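Local structure of aminotransferase (Psychrobacter arcticus 273-4, 3IF2) at residues L242-A247 and N266-C271. The protein probably catalyses pyridoxal 5'-phosphate-dependent transfer of amino groups, perhaps between valine and pyruvate. Residues are numbered along the deposited sequence; the frame is centred on the assembly and turned at random.
Sequences LIIDNA and NNTILC. With PLP (pyridoxal-5'-phosphate), chain C.
The carboxamide of Asn246 turns its oxygen toward Leu270, OD1 lying 3.6 Å from Leu270 CD2, while Asn246 N donates to Cys271 O (2.7 Å). Just before it, the carboxylate of Asp245 meets the pyridine ring of PLP at its nitrogen edge, turned steeply, by about 70°, so that its two oxygens sit on opposite sides of the ring plane. PLP N1 donates to Asp245 OD2 at 2.6 Å and only weakly to Asp245 OD1. One ring face is covered near N1 by Ala247, whose CB stands 3.3 Å from N1. With CG trans to the backbone N (chi1 176°), the Asp245 side chain extends to the cofactor; OD1 also accepts from Ala247 N in an Asx turn, and Tyr158 bonds OD2, so the carboxylate is gripped from several directions. Such an aspartate would be expected to stabilise a protonated pyridine nitrogen, as in other fold-type I aminotransferases.

Behind this site, strands 242-245 and 268-271 run parallel in a ladder of five backbone bonds, from Leu242 N to Asn267 O through to Asn246. Ile243 and Ile269 lie side by side on one face, CG1 to CD1 4.1 Å, with Cys271 SG near Ile243 CG2. On the other, Leu270 CD2 packs 3.8 Å from Ile244 CB, and Ile244 CD1 reaches Thr268 CG2.

Leu122 of helix 115-125 covers the Ile243, Ile269 and Cys271 face; helix 225-237 covers Leu242 and Ile244 through Met228. In the large-domain sheet, strand 207-213 flanks 242-245, and antiparallel 285-288 flanks 268-273.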
# COMPACT_ATOMS: atom_id res chain seq x y z
N LEU A 242 9.63 -21.35 -4.16
CA LEU A 242 8.24 -21.80 -4.09
C LEU A 242 7.50 -20.81 -3.18
O LEU A 242 7.75 -20.76 -1.96
CB LEU A 242 8.20 -23.21 -3.52
CG LEU A 242 6.86 -23.87 -3.24
CD1 LEU A 242 5.97 -23.84 -4.47
CD2 LEU A 242 7.13 -25.31 -2.76
N ILE A 243 6.63 -20.00 -3.78
CA ILE A 243 5.84 -19.01 -3.08
C ILE A 243 4.56 -19.73 -2.69
O ILE A 243 3.97 -20.39 -3.54
CB ILE A 243 5.50 -17.79 -3.98
CG1 ILE A 243 6.78 -17.20 -4.62
CG2 ILE A 243 4.78 -16.73 -3.17
CD1 ILE A 243 6.52 -16.08 -5.56
N ILE A 244 4.14 -19.61 -1.43
CA ILE A 244 2.90 -20.27 -0.93
C ILE A 244 2.01 -19.25 -0.22
O ILE A 244 2.41 -18.67 0.79
CB ILE A 244 3.19 -21.43 0.04
CG1 ILE A 244 4.21 -22.41 -0.56
CG2 ILE A 244 1.85 -22.14 0.45
CD1 ILE A 244 4.52 -23.57 0.35
N ASP A 245 0.80 -19.07 -0.75
CA ASP A 245 -0.20 -18.12 -0.25
C ASP A 245 -1.09 -18.82 0.78
O ASP A 245 -1.93 -19.64 0.39
CB ASP A 245 -0.99 -17.60 -1.47
CG ASP A 245 -2.14 -16.66 -1.14
OD1 ASP A 245 -2.39 -16.29 0.03
OD2 ASP A 245 -2.77 -16.23 -2.13
N ASN A 246 -0.88 -18.52 2.08
CA ASN A 246 -1.73 -19.06 3.18
C ASN A 246 -2.78 -18.10 3.65
O ASN A 246 -3.12 -18.09 4.83
CB ASN A 246 -0.93 -19.48 4.41
CG ASN A 246 -0.00 -20.56 4.12
OD1 ASN A 246 0.94 -20.36 3.35
ND2 ASN A 246 -0.22 -21.73 4.74
N ALA A 247 -3.38 -17.33 2.76
CA ALA A 247 -4.44 -16.40 3.18
C ALA A 247 -5.49 -17.08 4.10
O ALA A 247 -5.85 -16.50 5.13
CB ALA A 247 -5.10 -15.76 1.98
N ASN A 266 14.78 -22.00 3.35
CA ASN A 266 15.25 -20.78 2.65
C ASN A 266 14.85 -20.63 1.18
O ASN A 266 15.00 -19.54 0.64
CB ASN A 266 16.75 -20.54 2.86
CG ASN A 266 17.08 -20.27 4.31
OD1 ASN A 266 17.25 -21.20 5.09
ND2 ASN A 266 17.16 -19.00 4.69
N ASN A 267 14.36 -21.68 0.54
CA ASN A 267 13.85 -21.59 -0.82
C ASN A 267 12.29 -21.49 -0.85
O ASN A 267 11.67 -21.66 -1.91
CB ASN A 267 14.37 -22.76 -1.67
CG ASN A 267 14.44 -22.43 -3.14
OD1 ASN A 267 14.98 -21.39 -3.52
ND2 ASN A 267 13.89 -23.29 -3.98
N THR A 268 11.67 -21.20 0.30
CA THR A 268 10.21 -21.05 0.39
C THR A 268 9.87 -19.61 0.79
O THR A 268 10.55 -19.02 1.65
CB THR A 268 9.63 -22.05 1.42
OG1 THR A 268 10.13 -23.37 1.17
CG2 THR A 268 8.10 -22.07 1.37
N ILE A 269 8.85 -19.05 0.16
CA ILE A 269 8.33 -17.71 0.48
C ILE A 269 6.88 -17.96 0.94
O ILE A 269 6.03 -18.26 0.11
CB ILE A 269 8.42 -16.74 -0.73
CG1 ILE A 269 9.89 -16.61 -1.22
CG2 ILE A 269 7.88 -15.33 -0.38
CD1 ILE A 269 10.07 -15.85 -2.55
N LEU A 270 6.64 -17.93 2.25
CA LEU A 270 5.30 -18.15 2.85
C LEU A 270 4.62 -16.82 3.08
O LEU A 270 5.16 -15.98 3.80
CB LEU A 270 5.38 -18.89 4.19
CG LEU A 270 5.61 -20.38 4.30
CD1 LEU A 270 5.63 -20.75 5.77
CD2 LEU A 270 4.49 -21.13 3.59
N CYS A 271 3.45 -16.64 2.48
CA CYS A 271 2.66 -15.42 2.64
C CYS A 271 1.46 -15.72 3.54
O CYS A 271 0.75 -16.72 3.32
CB CYS A 271 2.16 -14.92 1.29
SG CYS A 271 3.48 -14.52 0.12
N1 PLP C . -4.83 -14.96 -1.20
C2 PLP C . -6.05 -15.53 -1.49
C2A PLP C . -6.08 -16.99 -1.83
C3 PLP C . -7.23 -14.75 -1.43
O3 PLP C . -8.46 -15.27 -1.70
C4 PLP C . -7.14 -13.37 -1.11
C4A PLP C . -8.38 -12.52 -1.33
O4A PLP C . -8.79 -11.73 -0.47
C5 PLP C . -5.85 -12.80 -0.82
C6 PLP C . -4.72 -13.64 -0.88
C5A PLP C . -5.63 -11.31 -0.50
O4P PLP C . -5.77 -10.99 0.87
P PLP C . -5.28 -9.58 1.44
O1P PLP C . -4.62 -8.57 0.52
O2P PLP C . -4.28 -10.01 2.46
O3P PLP C . -6.48 -8.96 2.02